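PDB 6AK1: dimethyl-sulfide monooxygenase from Hyphomicrobium sulfonivorans, which uses FMN, NADH and molecular oxygen to oxidise dimethyl sulfide to methanethiol and formaldehyde, the first step in dimethyl sulfide degradation. Local coordinates for residues A[160-165]-A[234-239]; A[154-159]-A[202-207]; A[167-172]-A[445-450]; A[108-111]-A[117-120]. All coordinates share one frame; numbering follows the deposited sequence.

Following the chain from its N terminus, interaction 4 closes first, a short loop in which the turn after strand 100-106 is tied back to helix 112-126. Helix 157-174 then opens the other three in succession: interaction 2 at its start, interaction 1 in its first half and interaction 3 further on. They close in that same order, at 202-207, 234-239 and 445-450, so the three cross one another along the chain. The helix is thereby joined to a hairpin turn, to helix 232-240 of the barrel and to the C-terminal region. E163, within 160-165, bonds to the backbone N atoms of Y205 and Y206 in the hairpin of interaction 2, and Y164 OH meets E110 O of interaction 4.

Interaction 1. Residues A[160-165]-A[234-239]; sequences MADEYM and SKFAAS
F236 of helix 232-240 reaches across to A161, D162 and M165 of helix 157-174, and its ring makes all the side-chain contacts of the pair. Its CB already points at the partner helix. From there CG lies anti to the backbone N (chi1 -177°), which carries the ring straight out across the gap between the helices. Going outward, CD1 is the first atom to meet something: D162 OD1 lies 3.4 Å from it, in the plane of the ring, so that the carboxylate oxygen faces the hydrogen-bearing rim. The other oxygen, D162 OD2, is held in a salt bridge by R232, just ahead of the second segment. Next along the rim, F236 CE1 comes 3.7 Å from the carbonyl oxygen A161 O. At the tip, F236 CZ is touched by two atoms, A161 CB at 3.7 Å and M165 CG also at 3.7 Å. The methyl of A161 sits over a face, making a CH-pi contact 4.0 Å from the F236 centroid and 27° off the ring normal. M165 instead comes in at the edge, its chain crossing the ring at about a right angle; it also touches W132 and V134 of strand 130-135. Y158, a probable FMN ligand, also has its side chain close to F236. With their axes 11.1 Å apart and only 17° from parallel, the segments pack as neighbouring helices outside adjacent parallel strands, the arrangement of consecutive beta-alpha units in a TIM barrel of the luciferase-like family.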
loop_
_atom_site.group_PDB
_atom_site.type_symbol
_atom_site.label_atom_id
_atom_site.label_comp_id
_atom_site.label_asym_id
_atom_site.label_seq_id
_atom_site.Cartn_x
_atom_site.Cartn_y
_atom_site.Cartn_z
ATOM N N MET A 160 -20.346 4.836 3.491
ATOM C CA MET A 160 -20.090 3.489 3.975
ATOM C C MET A 160 -18.661 3.356 4.474
ATOM O O MET A 160 -18.418 2.840 5.570
ATOM C CB MET A 160 -20.357 2.492 2.852
ATOM C CG MET A 160 -21.185 1.305 3.252
ATOM S SD MET A 160 -21.620 0.327 1.805
ATOM C CE MET A 160 -22.499 1.545 0.806
ATOM N N ALA A 161 -17.702 3.832 3.679
ATOM C CA ALA A 161 -16.297 3.695 4.036
ATOM C C ALA A 161 -15.967 4.481 5.302
ATOM O O ALA A 161 -15.154 4.034 6.121
ATOM C CB ALA A 161 -15.419 4.142 2.865
ATOM N N ASP A 162 -16.585 5.655 5.482
ATOM C CA ASP A 162 -16.366 6.433 6.703
ATOM C C ASP A 162 -16.793 5.645 7.933
ATOM O O ASP A 162 -16.084 5.612 8.945
ATOM C CB ASP A 162 -17.143 7.754 6.659
ATOM C CG ASP A 162 -16.444 8.841 5.857
ATOM O OD1 ASP A 162 -15.193 8.879 5.808
ATOM O OD2 ASP A 162 -17.168 9.688 5.286
ATOM N N GLU A 163 -17.977 5.037 7.877
ATOM C CA GLU A 163 -18.479 4.340 9.049
ATOM C C GLU A 163 -17.695 3.063 9.298
ATOM O O GLU A 163 -17.501 2.670 10.450
ATOM C CB GLU A 163 -19.964 4.034 8.890
ATOM C CG GLU A 163 -20.640 3.638 10.209
ATOM C CD GLU A 163 -22.051 3.115 10.004
ATOM O OE1 GLU A 163 -22.764 3.656 9.136
ATOM O OE2 GLU A 163 -22.436 2.158 10.692
ATOM N N TYR A 164 -17.235 2.419 8.226
ATOM C CA TYR A 164 -16.345 1.273 8.350
ATOM C C TYR A 164 -15.124 1.606 9.200
ATOM O O TYR A 164 -14.801 0.875 10.142
ATOM C CB TYR A 164 -15.928 0.795 6.955
ATOM C CG TYR A 164 -15.280 -0.578 6.934
ATOM C CD1 TYR A 164 -13.956 -0.760 7.370
ATOM C CD2 TYR A 164 -15.982 -1.692 6.464
ATOM C CE1 TYR A 164 -13.362 -2.009 7.354
ATOM C CE2 TYR A 164 -15.387 -2.948 6.434
ATOM C CZ TYR A 164 -14.080 -3.099 6.884
ATOM O OH TYR A 164 -13.480 -4.337 6.854
ATOM N N MET A 165 -14.428 2.711 8.873
ATOM C CA MET A 165 -13.232 3.114 9.620
ATOM C C MET A 165 -13.577 3.516 11.049
ATOM O O MET A 165 -12.822 3.218 11.984
ATOM C CB MET A 165 -12.529 4.280 8.921
ATOM C CG MET A 165 -12.197 4.051 7.458
ATOM S SD MET A 165 -11.023 2.699 7.178
ATOM C CE MET A 165 -9.564 3.304 8.042
ATOM N N SER A 234 -11.007 12.007 -2.339
ATOM C CA SER A 234 -9.864 12.777 -1.856
ATOM C C SER A 234 -10.062 13.222 -0.415
ATOM O O SER A 234 -9.080 13.397 0.318
ATOM C CB SER A 234 -9.623 13.990 -2.760
ATOM O OG SER A 234 -10.629 14.974 -2.567
ATOM N N LYS A 235 -11.313 13.412 0.011
ATOM C CA LYS A 235 -11.561 13.766 1.405
ATOM C C LYS A 235 -11.362 12.556 2.310
ATOM O O LYS A 235 -10.763 12.669 3.384
ATOM C CB LYS A 235 -12.972 14.342 1.569
ATOM C CG LYS A 235 -13.144 15.787 1.068
ATOM C CD LYS A 235 -13.904 16.641 2.101
ATOM C CE LYS A 235 -13.871 18.141 1.755
ATOM N NZ LYS A 235 -13.697 19.025 2.966
ATOM N N PHE A 236 -11.853 11.392 1.879
ATOM C CA PHE A 236 -11.639 10.154 2.618
ATOM C C PHE A 236 -10.152 9.886 2.836
ATOM O O PHE A 236 -9.724 9.566 3.950
ATOM C CB PHE A 236 -12.297 8.996 1.869
ATOM C CG PHE A 236 -12.200 7.680 2.579
ATOM C CD1 PHE A 236 -12.848 7.481 3.795
ATOM C CD2 PHE A 236 -11.474 6.629 2.027
ATOM C CE1 PHE A 236 -12.762 6.262 4.452
ATOM C CE2 PHE A 236 -11.390 5.398 2.685
ATOM C CZ PHE A 236 -12.032 5.226 3.901
ATOM N N ALA A 237 -9.345 10.028 1.778
ATOM C CA ALA A 237 -7.912 9.766 1.887
ATOM C C ALA A 237 -7.229 10.773 2.802
ATOM O O ALA A 237 -6.440 10.393 3.676
ATOM C CB ALA A 237 -7.264 9.785 0.500
ATOM N N ALA A 238 -7.505 12.068 2.607
ATOM C CA ALA A 238 -6.838 13.099 3.399
ATOM C C ALA A 238 -7.217 13.036 4.878
ATOM O O ALA A 238 -6.410 13.406 5.746
ATOM C CB ALA A 238 -7.163 14.484 2.830
ATOM N N SER A 239 -8.437 12.596 5.195
ATOM C CA SER A 239 -8.806 12.474 6.604
ATOM C C SER A 239 -8.047 11.339 7.296
ATOM O O SER A 239 -7.617 11.490 8.440
ATOM C CB SER A 239 -10.314 12.264 6.738
ATOM O OG SER A 239 -11.017 13.260 6.031
#

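Interaction 2. Residues A[154-159]-A[202-207]; sequences HDERYE and QGKYYK
K204 and Y205, at the tip of the hairpin formed by strands 201-202 and 207-208, meet E156 and E159 at the start of helix 157-174. The turn is first closed at G203, whose N bonds to Y206 O. K204 follows, its CG pointing away from its own backbone N (chi1 175°), which lays its chain over the ring of the following residue: K204 CG stands 3.8 Å above the centre of the Y205 ring. Farther out, K204 CE comes 3.3 Å from E156 OE1, while the ammonium makes only a long salt bridge, K204 NZ to E156 OE1 at 4.0 Å. Y205 carries most of the contact. Its hydroxyl donates to E156 in a short bond, Y205 OH to E156 OE1 2.6 Å, reaching the oxygen on its anti side and 33° out of the carboxylate plane. The E156 chain crosses the tyrosine at about a right angle, bringing its CB to 3.3 Å from Y205 OH. E159 CB also lies near that hydroxyl, though the E159 carboxylate turns away to a salt bridge with R232. The backbone N atoms of Y205 and Y206 bond to the two carboxylate oxygens of E163, farther along the helix. A phenylalanine in place of Y205 would probably leave E156 OE1 without its close donor, with the K204 ammonium still at long range. E156, at the N-cap position of the helix, thus faces a hydroxyl proton and a positive charge, a setting that should favour its ionised form.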
loop_
_atom_site.group_PDB
_atom_site.type_symbol
_atom_site.label_atom_id
_atom_site.label_comp_id
_atom_site.label_asym_id
_atom_site.label_seq_id
_atom_site.Cartn_x
_atom_site.Cartn_y
_atom_site.Cartn_z
ATOM N N HIS A 154 -24.283 2.545 -4.537
ATOM C CA HIS A 154 -22.892 2.909 -4.787
ATOM C C HIS A 154 -22.663 4.413 -4.712
ATOM O O HIS A 154 -21.515 4.841 -4.552
ATOM C CB HIS A 154 -22.429 2.373 -6.147
ATOM C CG HIS A 154 -22.224 0.888 -6.170
ATOM N ND1 HIS A 154 -21.452 0.255 -7.124
ATOM C CD2 HIS A 154 -22.690 -0.090 -5.354
ATOM C CE1 HIS A 154 -21.451 -1.047 -6.893
ATOM N NE2 HIS A 154 -22.194 -1.283 -5.824
ATOM N N ASP A 155 -23.723 5.225 -4.813
ATOM C CA ASP A 155 -23.596 6.653 -4.534
ATOM C C ASP A 155 -23.108 6.911 -3.114
ATOM O O ASP A 155 -22.556 7.982 -2.835
ATOM C CB ASP A 155 -24.938 7.363 -4.730
ATOM C CG ASP A 155 -25.374 7.408 -6.179
ATOM O OD1 ASP A 155 -24.518 7.243 -7.084
ATOM O OD2 ASP A 155 -26.582 7.619 -6.399
ATOM N N GLU A 156 -23.316 5.957 -2.205
ATOM C CA GLU A 156 -23.018 6.142 -0.792
ATOM C C GLU A 156 -21.760 5.403 -0.346
ATOM O O GLU A 156 -21.567 5.206 0.858
ATOM C CB GLU A 156 -24.211 5.689 0.045
ATOM C CG GLU A 156 -25.532 6.280 -0.417
ATOM C CD GLU A 156 -26.729 5.690 0.296
ATOM O OE1 GLU A 156 -26.541 4.955 1.285
ATOM O OE2 GLU A 156 -27.864 5.953 -0.149
ATOM N N ARG A 157 -20.893 5.009 -1.286
ATOM C CA ARG A 157 -19.747 4.175 -0.938
ATOM C C ARG A 157 -18.837 4.856 0.091
ATOM O O ARG A 157 -18.316 4.199 0.999
ATOM C CB ARG A 157 -18.959 3.808 -2.198
ATOM C CG ARG A 157 -18.683 4.951 -3.135
ATOM C CD ARG A 157 -18.359 4.463 -4.580
ATOM N NE ARG A 157 -17.837 5.504 -5.488
ATOM C CZ ARG A 157 -18.486 6.614 -5.853
ATOM N NH1 ARG A 157 -19.727 6.836 -5.444
ATOM N NH2 ARG A 157 -17.900 7.499 -6.661
ATOM N N TYR A 158 -18.672 6.179 -0.004
ATOM C CA TYR A 158 -17.754 6.861 0.905
ATOM C C TYR A 158 -18.371 7.139 2.265
ATOM O O TYR A 158 -17.645 7.213 3.261
ATOM C CB TYR A 158 -17.238 8.146 0.258
ATOM C CG TYR A 158 -16.149 7.834 -0.738
ATOM C CD1 TYR A 158 -14.901 7.409 -0.303
ATOM C CD2 TYR A 158 -16.382 7.913 -2.115
ATOM C CE1 TYR A 158 -13.904 7.094 -1.204
ATOM C CE2 TYR A 158 -15.389 7.600 -3.022
ATOM C CZ TYR A 158 -14.149 7.189 -2.559
ATOM O OH TYR A 158 -13.139 6.873 -3.438
ATOM N N GLU A 159 -19.694 7.285 2.336
ATOM C CA GLU A 159 -20.367 7.263 3.630
ATOM C C GLU A 159 -20.216 5.891 4.285
ATOM O O GLU A 159 -19.987 5.781 5.496
ATOM C CB GLU A 159 -21.848 7.622 3.444
ATOM C CG GLU A 159 -22.189 9.127 3.473
ATOM C CD GLU A 159 -21.256 9.995 2.638
ATOM O OE1 GLU A 159 -20.581 10.877 3.234
ATOM O OE2 GLU A 159 -21.195 9.802 1.394
ATOM N N GLN A 202 -23.848 1.726 16.189
ATOM C CA GLN A 202 -25.032 1.444 15.382
ATOM C C GLN A 202 -25.208 2.618 14.419
ATOM O O GLN A 202 -25.884 3.596 14.736
ATOM C CB GLN A 202 -26.263 1.233 16.247
ATOM C CG GLN A 202 -27.492 0.808 15.457
ATOM C CD GLN A 202 -28.556 0.182 16.346
ATOM O OE1 GLN A 202 -29.170 -0.822 15.985
ATOM N NE2 GLN A 202 -28.774 0.774 17.520
ATOM N N GLY A 203 -24.594 2.518 13.259
ATOM C CA GLY A 203 -24.687 3.545 12.244
ATOM C C GLY A 203 -25.669 3.165 11.166
ATOM O O GLY A 203 -26.436 2.276 11.351
ATOM N N LYS A 204 -25.637 3.834 10.037
ATOM C CA LYS A 204 -26.539 3.492 8.947
ATOM C C LYS A 204 -26.181 2.145 8.327
ATOM O O LYS A 204 -27.070 1.423 7.866
ATOM C CB LYS A 204 -26.526 4.601 7.894
ATOM C CG LYS A 204 -27.350 4.307 6.637
ATOM C CD LYS A 204 -27.454 5.544 5.740
ATOM C CE LYS A 204 -27.899 5.195 4.322
ATOM N NZ LYS A 204 -29.075 4.286 4.267
ATOM N N TYR A 205 -24.900 1.770 8.332
ATOM C CA TYR A 205 -24.441 0.617 7.572
ATOM C C TYR A 205 -23.903 -0.517 8.424
ATOM O O TYR A 205 -23.845 -1.648 7.939
ATOM C CB TYR A 205 -23.342 1.027 6.577
ATOM C CG TYR A 205 -23.763 2.153 5.671
ATOM C CD1 TYR A 205 -24.588 1.922 4.576
ATOM C CD2 TYR A 205 -23.352 3.447 5.924
ATOM C CE1 TYR A 205 -24.989 2.962 3.757
ATOM C CE2 TYR A 205 -23.738 4.481 5.123
ATOM C CZ TYR A 205 -24.555 4.243 4.038
ATOM O OH TYR A 205 -24.931 5.304 3.249
ATOM N N TYR A 206 -23.481 -0.253 9.649
ATOM C CA TYR A 206 -22.906 -1.303 10.474
ATOM C C TYR A 206 -23.515 -1.272 11.864
ATOM O O TYR A 206 -23.804 -0.205 12.416
ATOM C CB TYR A 206 -21.376 -1.179 10.542
ATOM C CG TYR A 206 -20.756 -1.280 9.173
ATOM C CD1 TYR A 206 -20.695 -2.497 8.509
ATOM C CD2 TYR A 206 -20.268 -0.153 8.523
ATOM C CE1 TYR A 206 -20.143 -2.592 7.234
ATOM C CE2 TYR A 206 -19.717 -0.236 7.252
ATOM C CZ TYR A 206 -19.658 -1.454 6.620
ATOM O OH TYR A 206 -19.119 -1.532 5.373
ATOM N N LYS A 207 -23.734 -2.463 12.407
ATOM C CA LYS A 207 -24.145 -2.632 13.790
ATOM C C LYS A 207 -23.104 -3.532 14.435
ATOM O O LYS A 207 -22.995 -4.705 14.077
ATOM C CB LYS A 207 -25.545 -3.236 13.877
ATOM C CG LYS A 207 -26.214 -3.053 15.224
ATOM C CD LYS A 207 -27.519 -3.821 15.300
ATOM C CE LYS A 207 -28.125 -3.683 16.684
ATOM N NZ LYS A 207 -27.099 -3.894 17.748
#

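Interaction 3. Residues A[167-172]-A[445-450]; sequences VMYKLW and STHPAA
Y169 lies with one ring face against A449, whose methyl covers it in a CH-pi contact, A449 CB standing 3.7 Å from the Y169 centroid and 18° off the normal. The methyl is displaced toward the CB side of the ring, where A449 CB comes 3.6 Å from Y169 CD1. Toward the phenol end H447 takes over. Its CG lies opposite the backbone N (chi1 -172°), which brings the CE1 end of the imidazole to Y169. It turns its edge to the tyrosine face in an offset edge-to-face pair, centroids 5.5 Å apart, with H447 CE1 leading at 3.5 Å from Y169 OH. P448 adds a looser apolar touch, its CG 4.1 Å from Y169 CE2. The imidazole is not left to rotate. H447 ND1 accepts a nearly straight bond from A449 N at 2.9 Å, with an N-H...N angle of 166°, so the residue whose methyl covers the tyrosine also fixes the ring that meets the phenol. At its other nitrogen, H447 NE2 is hydrogen-bonded to N240 O, and Y169 OH to N240 OD1, so the end of helix 232-240 takes both polar tips. The contact joins helix 157-174 of the barrel to the C-terminal loop region after helix 431-435, and Y452 of that region touches Y169 as well. With ND1 accepting from a backbone N-H and NE2 facing a carbonyl oxygen, H447 is probably neutral with its proton on NE2, so the contact would rest on ring and methyl packing and on uncharged hydrogen bonds.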
loop_
_atom_site.group_PDB
_atom_site.type_symbol
_atom_site.label_atom_id
_atom_site.label_comp_id
_atom_site.label_asym_id
_atom_site.label_seq_id
_atom_site.Cartn_x
_atom_site.Cartn_y
_atom_site.Cartn_z
ATOM N N VAL A 167 -15.857 2.207 12.919
ATOM C CA VAL A 167 -15.923 0.937 13.650
ATOM C C VAL A 167 -14.522 0.438 13.996
ATOM O O VAL A 167 -14.244 0.075 15.146
ATOM C CB VAL A 167 -16.696 -0.115 12.830
ATOM C CG1 VAL A 167 -16.546 -1.495 13.458
ATOM C CG2 VAL A 167 -18.179 0.277 12.684
ATOM N N MET A 168 -13.624 0.396 12.993
ATOM C CA MET A 168 -12.253 -0.072 13.214
ATOM C C MET A 168 -11.563 0.747 14.294
ATOM O O MET A 168 -10.937 0.189 15.203
ATOM C CB MET A 168 -11.429 0.011 11.915
ATOM C CG MET A 168 -12.047 -0.628 10.694
ATOM S SD MET A 168 -12.153 -2.410 10.863
ATOM C CE MET A 168 -10.495 -2.923 10.417
ATOM N N TYR A 169 -11.642 2.083 14.191
ATOM C CA TYR A 169 -11.000 2.956 15.178
ATOM C C TYR A 169 -11.591 2.764 16.584
ATOM O O TYR A 169 -10.867 2.833 17.588
ATOM C CB TYR A 169 -11.129 4.418 14.745
ATOM C CG TYR A 169 -10.427 4.794 13.437
ATOM C CD1 TYR A 169 -9.318 4.089 12.969
ATOM C CD2 TYR A 169 -10.869 5.871 12.688
ATOM C CE1 TYR A 169 -8.682 4.446 11.773
ATOM C CE2 TYR A 169 -10.241 6.240 11.500
ATOM C CZ TYR A 169 -9.150 5.527 11.049
ATOM O OH TYR A 169 -8.548 5.905 9.864
ATOM N N LYS A 170 -12.903 2.537 16.683
ATOM C CA LYS A 170 -13.509 2.300 17.993
ATOM C C LYS A 170 -12.992 1.011 18.604
ATOM O O LYS A 170 -12.667 0.961 19.796
ATOM C CB LYS A 170 -15.038 2.249 17.878
ATOM C CG LYS A 170 -15.687 3.596 17.604
ATOM C CD LYS A 170 -17.218 3.479 17.482
ATOM C CE LYS A 170 -17.868 4.831 17.155
ATOM N NZ LYS A 170 -19.340 4.700 16.938
ATOM N N LEU A 171 -12.894 -0.046 17.798
ATOM C CA LEU A 171 -12.401 -1.321 18.313
ATOM C C LEU A 171 -10.953 -1.203 18.770
ATOM O O LEU A 171 -10.603 -1.636 19.876
ATOM C CB LEU A 171 -12.554 -2.403 17.244
ATOM C CG LEU A 171 -14.002 -2.750 16.901
ATOM C CD1 LEU A 171 -14.087 -3.559 15.613
ATOM C CD2 LEU A 171 -14.677 -3.499 18.070
ATOM N N TRP A 172 -10.106 -0.564 17.950
ATOM C CA TRP A 172 -8.665 -0.513 18.203
ATOM C C TRP A 172 -8.293 0.467 19.312
ATOM O O TRP A 172 -7.423 0.166 20.138
ATOM C CB TRP A 172 -7.918 -0.124 16.922
ATOM C CG TRP A 172 -7.801 -1.203 15.877
ATOM C CD1 TRP A 172 -7.736 -2.556 16.087
ATOM C CD2 TRP A 172 -7.730 -1.013 14.461
ATOM N NE1 TRP A 172 -7.621 -3.217 14.889
ATOM C CE2 TRP A 172 -7.613 -2.293 13.871
ATOM C CE3 TRP A 172 -7.751 0.119 13.628
ATOM C CZ2 TRP A 172 -7.516 -2.475 12.479
ATOM C CZ3 TRP A 172 -7.650 -0.064 12.241
ATOM C CH2 TRP A 172 -7.539 -1.359 11.688
ATOM N N SER A 445 -2.997 13.325 17.720
ATOM C CA SER A 445 -4.276 13.716 18.310
ATOM C C SER A 445 -5.229 14.319 17.283
ATOM O O SER A 445 -6.444 14.314 17.512
ATOM C CB SER A 445 -4.055 14.702 19.452
ATOM O OG SER A 445 -3.509 15.902 18.947
ATOM N N THR A 446 -4.716 14.823 16.159
ATOM C CA THR A 446 -5.546 15.316 15.061
ATOM C C THR A 446 -5.991 14.209 14.109
ATOM O O THR A 446 -6.757 14.482 13.178
ATOM C CB THR A 446 -4.801 16.393 14.256
ATOM O OG1 THR A 446 -3.641 15.821 13.630
ATOM C CG2 THR A 446 -4.373 17.561 15.161
ATOM N N HIS A 447 -5.520 12.959 14.310
ATOM C CA HIS A 447 -5.965 11.879 13.438
ATOM C C HIS A 447 -7.354 11.425 13.874
ATOM O O HIS A 447 -7.632 11.385 15.069
ATOM C CB HIS A 447 -4.989 10.698 13.488
ATOM C CG HIS A 447 -5.285 9.631 12.481
ATOM N ND1 HIS A 447 -6.269 8.681 12.670
ATOM C CD2 HIS A 447 -4.754 9.388 11.258
ATOM C CE1 HIS A 447 -6.327 7.897 11.608
ATOM N NE2 HIS A 447 -5.420 8.306 10.735
ATOM N N PRO A 448 -8.244 11.085 12.933
ATOM C CA PRO A 448 -9.617 10.727 13.331
ATOM C C PRO A 448 -9.694 9.542 14.278
ATOM O O PRO A 448 -10.670 9.441 15.029
ATOM C CB PRO A 448 -10.313 10.427 11.993
ATOM C CG PRO A 448 -9.197 10.206 10.999
ATOM C CD PRO A 448 -8.066 11.062 11.469
ATOM N N ALA A 449 -8.696 8.649 14.281
ATOM C CA ALA A 449 -8.690 7.543 15.238
ATOM C C ALA A 449 -8.531 8.032 16.677
ATOM O O ALA A 449 -9.044 7.400 17.612
ATOM C CB ALA A 449 -7.574 6.553 14.892
ATOM N N ALA A 450 -7.835 9.157 16.873
ATOM C CA ALA A 450 -7.554 9.650 18.220
ATOM C C ALA A 450 -8.811 10.054 18.989
ATOM O O ALA A 450 -8.771 10.127 20.219
ATOM C CB ALA A 450 -6.594 10.835 18.148
#

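Interaction 4. Residues A[108-111]-A[117-120]; sequences TFEQ and RRLS
E110 OE2 and R118 NH1 stand 2.9 Å apart in the salt bridge that carries this contact, joining the loop after strand 100-106 to the second turn of helix 112-126. The carboxylate oxygen comes in at the edge of the guanidinium, near its plane, yet the two flat groups are turned 34° from each other. The match is one-ended. R118 NH1 also makes a weak bond to the second oxygen, E110 OE1, at 3.4 Å, whereas R118 NE remains 3.9 Å from that same OE1. OE1 leans instead on the aliphatic part of the arginine, E110 OE1 being 3.0 Å from R118 CD. The two chains reach this meeting differently. E110 is stretched out, its first torsion near trans (chi1 -162°), while R118 bends at chi3 (65°) and so swings NH1 round toward the glutamate. Other partners hold the guanidinium as well: F86 makes a cation-pi contact with it, and D84 a long, weak ion pair through NH2. Behind the glutamate side chain, E110 O receives Y164 OH from helix 157-174. Putting a leucine at R118 would probably leave the E110 carboxylate without its countercharge and take the cation from the F86 ring. The arginine side chain is about 8 Å from that of D58, which probably binds FMN. The glutamate would thus partly offset an arginine charge in the neighbourhood of the probable FMN site, and the bond through a single nitrogen is compatible with the cation-pi contact to F86 and the weak pairing with D84.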
loop_
_atom_site.group_PDB
_atom_site.type_symbol
_atom_site.label_atom_id
_atom_site.label_comp_id
_atom_site.label_asym_id
_atom_site.label_seq_id
_atom_site.Cartn_x
_atom_site.Cartn_y
_atom_site.Cartn_z
ATOM N N THR A 108 -14.479 -3.959 1.107
ATOM C CA THR A 108 -15.679 -4.254 0.330
ATOM C C THR A 108 -16.327 -5.570 0.753
ATOM O O THR A 108 -17.556 -5.703 0.714
ATOM C CB THR A 108 -15.315 -4.310 -1.163
ATOM O OG1 THR A 108 -14.702 -3.079 -1.560
ATOM C CG2 THR A 108 -16.538 -4.559 -2.021
ATOM N N PHE A 109 -15.530 -6.569 1.108
ATOM C CA PHE A 109 -16.084 -7.894 1.339
ATOM C C PHE A 109 -15.963 -8.371 2.775
ATOM O O PHE A 109 -16.794 -9.171 3.214
ATOM C CB PHE A 109 -15.409 -8.914 0.406
ATOM C CG PHE A 109 -15.415 -8.503 -1.039
ATOM C CD1 PHE A 109 -16.615 -8.444 -1.753
ATOM C CD2 PHE A 109 -14.233 -8.163 -1.684
ATOM C CE1 PHE A 109 -16.627 -8.058 -3.094
ATOM C CE2 PHE A 109 -14.229 -7.777 -3.017
ATOM C CZ PHE A 109 -15.426 -7.722 -3.727
ATOM N N GLU A 110 -14.970 -7.900 3.520
ATOM C CA GLU A 110 -14.709 -8.402 4.856
ATOM C C GLU A 110 -15.363 -7.509 5.904
ATOM O O GLU A 110 -15.192 -6.283 5.878
ATOM C CB GLU A 110 -13.207 -8.502 5.116
ATOM C CG GLU A 110 -12.903 -9.402 6.295
ATOM C CD GLU A 110 -11.425 -9.691 6.439
ATOM O OE1 GLU A 110 -11.035 -10.149 7.535
ATOM O OE2 GLU A 110 -10.668 -9.459 5.463
ATOM N N GLN A 111 -16.090 -8.133 6.827
ATOM C CA GLN A 111 -16.720 -7.404 7.923
ATOM C C GLN A 111 -15.658 -6.708 8.778
ATOM O O GLN A 111 -14.586 -7.271 9.014
ATOM C CB GLN A 111 -17.547 -8.359 8.792
ATOM C CG GLN A 111 -18.653 -9.134 8.057
ATOM C CD GLN A 111 -18.165 -10.430 7.376
ATOM O OE1 GLN A 111 -16.981 -10.588 7.083
ATOM N NE2 GLN A 111 -19.095 -11.356 7.115
ATOM N N ARG A 117 -9.524 -7.898 13.838
ATOM C CA ARG A 117 -8.768 -8.922 14.556
ATOM C C ARG A 117 -7.570 -9.393 13.740
ATOM O O ARG A 117 -6.486 -9.609 14.293
ATOM C CB ARG A 117 -9.664 -10.115 14.919
ATOM C CG ARG A 117 -8.952 -11.162 15.771
ATOM C CD ARG A 117 -9.839 -12.372 16.122
ATOM N NE ARG A 117 -10.006 -13.267 14.981
ATOM C CZ ARG A 117 -10.052 -14.593 15.074
ATOM N NH1 ARG A 117 -9.945 -15.175 16.260
ATOM N NH2 ARG A 117 -10.199 -15.336 13.979
ATOM N N ARG A 118 -7.740 -9.554 12.426
ATOM C CA ARG A 118 -6.623 -10.028 11.616
ATOM C C ARG A 118 -5.483 -9.020 11.609
ATOM O O ARG A 118 -4.315 -9.406 11.649
ATOM C CB ARG A 118 -7.090 -10.328 10.191
ATOM C CG ARG A 118 -8.175 -11.394 10.111
ATOM C CD ARG A 118 -8.696 -11.558 8.679
ATOM N NE ARG A 118 -7.660 -12.048 7.801
ATOM C CZ ARG A 118 -7.357 -11.551 6.606
ATOM N NH1 ARG A 118 -8.038 -10.539 6.079
ATOM N NH2 ARG A 118 -6.373 -12.111 5.923
ATOM N N LEU A 119 -5.803 -7.719 11.561
ATOM C CA LEU A 119 -4.750 -6.708 11.572
ATOM C C LEU A 119 -4.150 -6.535 12.964
ATOM O O LEU A 119 -2.931 -6.388 13.088
ATOM C CB LEU A 119 -5.290 -5.374 11.045
ATOM C CG LEU A 119 -5.557 -5.359 9.528
ATOM C CD1 LEU A 119 -6.427 -4.193 9.145
ATOM C CD2 LEU A 119 -4.241 -5.334 8.759
ATOM N N SER A 120 -4.985 -6.552 14.015
ATOM C CA SER A 120 -4.470 -6.528 15.386
ATOM C C SER A 120 -3.520 -7.684 15.623
ATOM O O SER A 120 -2.473 -7.511 16.256
ATOM C CB SER A 120 -5.604 -6.613 16.418
ATOM O OG SER A 120 -6.291 -5.395 16.574
#